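Local coordinates for protein agglutinin alpha chain (Artocarpus integer, PDB 4R6R) that binds D-galactose as a lectin, recognising the T-antigen disaccharide Gal-beta1,3-GalNAc and IgA-1 from human serum, at residues Lys21-Gly26 / Gly73-Tyr78; Lys117-Ile120 / Leu124-Phe127. One frame throughout, in Å; residues are numbered along the deposited sequence.

Contact 1: residues Lys21-Gly26 / Gly73-Tyr78. With 147 (4-nitrophenyl beta-D-galactopyranoside), chain I; EDO (1,2-ethanediol), chain L.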
loop_
_atom_site.group_PDB
_atom_site.type_symbol
_atom_site.label_atom_id
_atom_site.label_comp_id
_atom_site.label_asym_id
_atom_site.label_seq_id
_atom_site.Cartn_x
_atom_site.Cartn_y
_atom_site.Cartn_z
ATOM N N LYS A 21 -1.854 34.034 18.253
ATOM C CA LYS A 21 -3.101 34.468 17.720
ATOM C C LYS A 21 -2.994 35.736 16.848
ATOM O O LYS A 21 -3.986 36.152 16.291
ATOM C CB LYS A 21 -4.068 34.730 18.897
ATOM C CG LYS A 21 -4.353 33.490 19.754
ATOM C CD LYS A 21 -5.268 33.935 20.907
ATOM C CE LYS A 21 -5.677 32.681 21.723
ATOM N NZ LYS A 21 -6.511 33.093 22.887
ATOM N N GLU A 22 -1.787 36.283 16.691
ATOM C CA GLU A 22 -1.583 37.369 15.775
ATOM C C GLU A 22 -0.678 37.022 14.647
ATOM O O GLU A 22 -0.589 37.820 13.687
ATOM C CB GLU A 22 -1.075 38.649 16.450
ATOM C CG GLU A 22 -2.073 39.160 17.510
ATOM C CD GLU A 22 -1.728 40.521 18.067
ATOM O OE1 GLU A 22 -0.676 41.056 17.643
ATOM O OE2 GLU A 22 -2.456 41.028 18.964
ATOM N N THR A 23 -0.043 35.835 14.670
ATOM C CA THR A 23 0.895 35.551 13.556
ATOM C C THR A 23 0.588 34.218 12.876
ATOM O O THR A 23 -0.078 34.212 11.848
ATOM C CB THR A 23 2.360 35.631 14.013
ATOM O OG1 THR A 23 2.587 34.819 15.168
ATOM C CG2 THR A 23 2.713 37.113 14.418
ATOM N N ALA A 24 1.119 33.141 13.429
ATOM C CA ALA A 24 1.105 31.862 12.709
ATOM C C ALA A 24 1.485 30.720 13.686
ATOM O O ALA A 24 1.682 30.936 14.914
ATOM C CB ALA A 24 2.100 31.947 11.532
ATOM N N ILE A 25 1.601 29.506 13.108
ATOM C CA ILE A 25 2.083 28.359 13.860
ATOM C C ILE A 25 3.573 28.474 14.086
ATOM O O ILE A 25 4.346 28.898 13.191
ATOM C CB ILE A 25 1.762 27.042 13.071
ATOM C CG1 ILE A 25 0.267 26.985 12.738
ATOM C CG2 ILE A 25 2.346 25.797 13.759
ATOM C CD1 ILE A 25 -0.583 26.791 14.004
ATOM N N GLY A 26 3.997 28.114 15.273
ATOM C CA GLY A 26 5.352 28.062 15.717
ATOM C C GLY A 26 5.936 26.653 15.803
ATOM O O GLY A 26 6.325 26.094 14.760
ATOM N N GLY A 73 -0.231 32.189 4.441
ATOM C CA GLY A 73 -0.278 33.589 4.107
ATOM C C GLY A 73 0.939 34.307 4.637
ATOM O O GLY A 73 1.817 33.730 5.279
ATOM N N ASN A 74 0.947 35.625 4.433
ATOM C CA ASN A 74 2.073 36.488 4.764
ATOM C C ASN A 74 2.198 36.755 6.226
ATOM O O ASN A 74 1.204 37.138 6.924
ATOM C CB ASN A 74 1.857 37.840 4.083
ATOM N N VAL A 75 3.389 36.502 6.749
ATOM C CA VAL A 75 3.792 37.084 8.020
ATOM C C VAL A 75 5.225 37.611 7.857
ATOM O O VAL A 75 6.099 36.883 7.462
ATOM C CB VAL A 75 3.775 36.055 9.193
ATOM C CG1 VAL A 75 4.216 36.763 10.480
ATOM C CG2 VAL A 75 2.373 35.467 9.386
ATOM N N SER A 76 5.452 38.915 8.141
ATOM C CA SER A 76 6.796 39.535 8.061
ATOM C C SER A 76 7.396 39.332 6.658
ATOM O O SER A 76 8.613 39.238 6.485
ATOM C CB SER A 76 7.709 39.051 9.192
ATOM O OG SER A 76 7.208 39.475 10.443
ATOM N N GLY A 77 6.503 39.198 5.683
ATOM C CA GLY A 77 6.896 39.027 4.266
ATOM C C GLY A 77 7.342 37.614 3.876
ATOM O O GLY A 77 8.044 37.411 2.866
ATOM N N TYR A 78 6.974 36.635 4.692
ATOM C CA TYR A 78 7.246 35.214 4.392
ATOM C C TYR A 78 5.874 34.559 4.264
ATOM O O TYR A 78 4.911 34.909 5.011
ATOM C CB TYR A 78 7.973 34.567 5.560
ATOM C CG TYR A 78 9.386 35.076 5.763
ATOM C CD1 TYR A 78 10.425 34.611 4.949
ATOM C CD2 TYR A 78 9.669 36.038 6.725
ATOM C CE1 TYR A 78 11.740 35.082 5.115
ATOM C CE2 TYR A 78 10.970 36.499 6.908
ATOM C CZ TYR A 78 11.993 36.017 6.097
ATOM O OH TYR A 78 13.299 36.461 6.243
HETATM C C1 147 I . 13.307 33.103 8.728
HETATM C C2 147 I . 14.019 32.207 7.676
HETATM O O2 147 I . 15.312 32.729 7.256
HETATM C C3 147 I . 13.137 31.997 6.433
HETATM O O3 147 I . 13.769 30.999 5.604
HETATM C C4 147 I . 11.686 31.524 6.902
HETATM O O4 147 I . 11.908 30.256 7.483
HETATM C C5 147 I . 11.130 32.542 8.004
HETATM C C6 147 I . 9.618 32.419 8.308
HETATM O O6 147 I . 9.319 31.300 9.168
HETATM O O5 147 I . 11.982 32.548 9.180
HETATM O O1 147 I . 14.266 33.340 9.789
HETATM C C1 EDO L . 3.969 41.099 12.341
HETATM O O1 EDO L . 5.009 40.867 11.370
HETATM C C2 EDO L . 4.458 40.696 13.728
HETATM O O2 EDO L . 5.326 39.562 13.613
#
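At one end of the beta-prism fold, the hairpin turn of the IgA-binding region and the bulged loop that leads into strand 25-34 meet through Val-75, which packs on Thr-23 and Ala-24. Both methyls of Val-75 take part. With CG1 anti to the backbone N (chi1 180°), its two branches are directed at different parts of the loop: CG1 comes up to Thr-23 CB at 4.1 Å, whereas CG2 lies 3.7 Å from Thr-23 O and touches the Ala-24 methyl. The contact is small and held by van der Waals packing. Thr-23 and Ala-24 together face Asn-20 as a classic beta bulge, and Thr-23 O also accepts a hydrogen bond from Arg-82 NE.

Val-75 opens a type I' turn that ends at Tyr-78, closed by backbone bonds in both directions, Val-75 N to Tyr-78 O (2.8 Å) and Tyr-78 N to Val-75 O (2.9 Å). Beyond the turn the galactose lies over one face of the Tyr-78 ring, as sugars commonly pack on aromatic residues in galactose-binding lectins: sugar C5 sits 3.6 Å above the ring plane, over its centre, and Tyr-78 CE1 comes within 3.6 Å of sugar C3. Ser-76 OG donates a 2.8 Å hydrogen bond to O1 of a 1,2-ethanediol, probably from the crystallisation liquor, whose O2 approaches Thr-23 CG2.

Trp-123 packs on Thr-23, Ala-24, Val-75 and Ser-76. Val-80 of strand 78-88, next to strand 65-75 in the same sheet, touches both Val-75 and Ala-24, and so brings the loop before strand 25-34 against that sheet.

Contact 2: residues Lys117-Ile120 / Leu124-Phe127. With 147 (4-nitrophenyl beta-D-galactopyranoside), chain I.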
loop_
_atom_site.group_PDB
_atom_site.type_symbol
_atom_site.label_atom_id
_atom_site.label_comp_id
_atom_site.label_asym_id
_atom_site.label_seq_id
_atom_site.Cartn_x
_atom_site.Cartn_y
_atom_site.Cartn_z
ATOM N N LYS A 117 6.495 16.135 7.617
ATOM C CA LYS A 117 7.789 16.730 7.301
ATOM C C LYS A 117 7.464 18.186 6.964
ATOM O O LYS A 117 6.303 18.553 6.669
ATOM C CB LYS A 117 8.523 16.034 6.135
ATOM C CG LYS A 117 7.635 15.926 4.874
ATOM C CD LYS A 117 8.219 15.086 3.731
ATOM C CE LYS A 117 9.473 15.745 3.216
ATOM N NZ LYS A 117 9.146 16.968 2.427
ATOM N N GLY A 118 8.505 19.028 6.960
ATOM C CA GLY A 118 8.241 20.433 6.699
ATOM C C GLY A 118 9.457 21.272 6.979
ATOM O O GLY A 118 10.583 20.798 6.942
ATOM N N SER A 119 9.210 22.543 7.309
ATOM C CA SER A 119 10.323 23.445 7.643
ATOM C C SER A 119 9.764 24.520 8.577
ATOM O O SER A 119 8.636 24.958 8.377
ATOM C CB SER A 119 10.788 24.126 6.344
ATOM O OG SER A 119 11.814 25.066 6.632
ATOM N N ILE A 120 10.554 24.866 9.625
ATOM C CA ILE A 120 10.149 25.917 10.562
ATOM C C ILE A 120 11.336 26.879 10.687
ATOM O O ILE A 120 12.443 26.463 11.021
ATOM C CB ILE A 120 9.801 25.310 11.927
ATOM C CG1 ILE A 120 8.677 24.303 11.742
ATOM C CG2 ILE A 120 9.330 26.371 12.924
ATOM C CD1 ILE A 120 8.251 23.619 13.010
ATOM N N LEU A 124 6.153 28.033 11.071
ATOM C CA LEU A 124 6.027 26.862 10.206
ATOM C C LEU A 124 5.896 27.391 8.764
ATOM O O LEU A 124 4.921 28.013 8.396
ATOM C CB LEU A 124 4.783 26.068 10.623
ATOM C CG LEU A 124 4.500 24.774 9.775
ATOM C CD1 LEU A 124 5.658 23.800 9.807
ATOM C CD2 LEU A 124 3.183 24.152 10.303
ATOM N N ASP A 125 6.896 27.075 7.961
ATOM C CA ASP A 125 6.928 27.564 6.586
ATOM C C ASP A 125 6.059 26.743 5.671
ATOM O O ASP A 125 5.349 27.288 4.856
ATOM C CB ASP A 125 8.371 27.521 6.033
ATOM C CG ASP A 125 9.374 28.323 6.896
ATOM O OD1 ASP A 125 9.053 29.512 7.118
ATOM O OD2 ASP A 125 10.393 27.746 7.369
ATOM N N TYR A 126 6.130 25.406 5.836
ATOM C CA TYR A 126 5.379 24.535 4.942
ATOM C C TYR A 126 5.429 23.201 5.647
ATOM O O TYR A 126 6.293 22.942 6.505
ATOM C CB TYR A 126 5.951 24.490 3.466
ATOM C CG TYR A 126 7.348 24.029 3.360
ATOM C CD1 TYR A 126 7.694 22.676 3.473
ATOM C CD2 TYR A 126 8.391 24.970 3.111
ATOM C CE1 TYR A 126 9.024 22.269 3.413
ATOM C CE2 TYR A 126 9.718 24.571 3.040
ATOM C CZ TYR A 126 10.038 23.236 3.179
ATOM O OH TYR A 126 11.366 22.865 3.092
ATOM N N PHE A 127 4.524 22.319 5.195
ATOM C CA PHE A 127 4.579 20.924 5.653
ATOM C C PHE A 127 3.908 20.016 4.648
ATOM O O PHE A 127 3.160 20.481 3.762
ATOM C CB PHE A 127 3.900 20.745 7.037
ATOM C CG PHE A 127 2.391 20.775 6.993
ATOM C CD1 PHE A 127 1.693 21.960 6.840
ATOM C CD2 PHE A 127 1.624 19.610 7.072
ATOM C CE1 PHE A 127 0.295 21.982 6.727
ATOM C CE2 PHE A 127 0.247 19.647 7.052
ATOM C CZ PHE A 127 -0.461 20.815 6.823
HETATM C C1 147 I . 13.307 33.103 8.728
HETATM C C2 147 I . 14.019 32.207 7.676
HETATM O O2 147 I . 15.312 32.729 7.256
HETATM C C3 147 I . 13.137 31.997 6.433
HETATM O O3 147 I . 13.769 30.999 5.604
HETATM C C4 147 I . 11.686 31.524 6.902
HETATM O O4 147 I . 11.908 30.256 7.483
HETATM C C5 147 I . 11.130 32.542 8.004
HETATM C C6 147 I . 9.618 32.419 8.308
HETATM O O6 147 I . 9.319 31.300 9.168
HETATM O O5 147 I . 11.982 32.548 9.180
HETATM O O1 147 I . 14.266 33.340 9.789
#
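Asp-125 OD1 takes the hydroxyl proton of galactose O6 in a 2.7 Å bond; sugar O4 sits near both carboxylate oxygens, 2.9 Å from Asp-125 OD2, but its bonding is weak and its one proton is not assigned to either. From the neighbouring strand Ser-119 OG, anti to the backbone N (chi1 177°), donates to the anti lone pair of Asp-125 OD2 at 3.1 Å; this second-shell bond probably helps fix the rotation of the carboxylate.

Between the antiparallel strands a classic beta bulge puts Asp-125 and Tyr-126 both opposite Ser-119. Ser-119 O accepts from Asp-125 N (2.8 Å), and Ser-119 N donates to Tyr-126 O (3.1 Å). Ser-119 CB rests over one face of the Tyr-126 ring in a CH-pi contact, 3.8 Å from the centroid and displaced toward the rim. On the other face of the sheet, Ile-120 CG1 meets Leu-124 CD1 at 3.6 Å.

Lys-117 NZ forms a salt bridge with Glu-109 of a second subunit. Strand 2-5 flanks strand 110-120, Leu-124 packs against strands 25-34 and 78-88, and a bound peptide of another chain, probably the beta chain, pairs antiparallel with Tyr-126 and Phe-127, continuing the sheet.

In the fold
The two contacts follow one another along the chain, and their centres lie 13 Å apart. Each of the three sheets of the beta-prism contributes: 21-26 leads into the sheet of strand 25-34, 73-78 turns between strands 65-75 and 78-88, and contact 2 lies at the loop end of the hairpin of strands 110-120 and 124-132. They meet where Ile-25 O lies 2.9 Å from Leu-124 N, probably hydrogen-bonded, and where Gly-26 O packs on Ile-120 CG2. The galactose site is thus assembled from separate parts of the chain: Tyr-78 of contact 1, Asp-125 of contact 2, the backbone N atoms of Tyr-122 and Trp-123, and the terminal amino group of Gly-1.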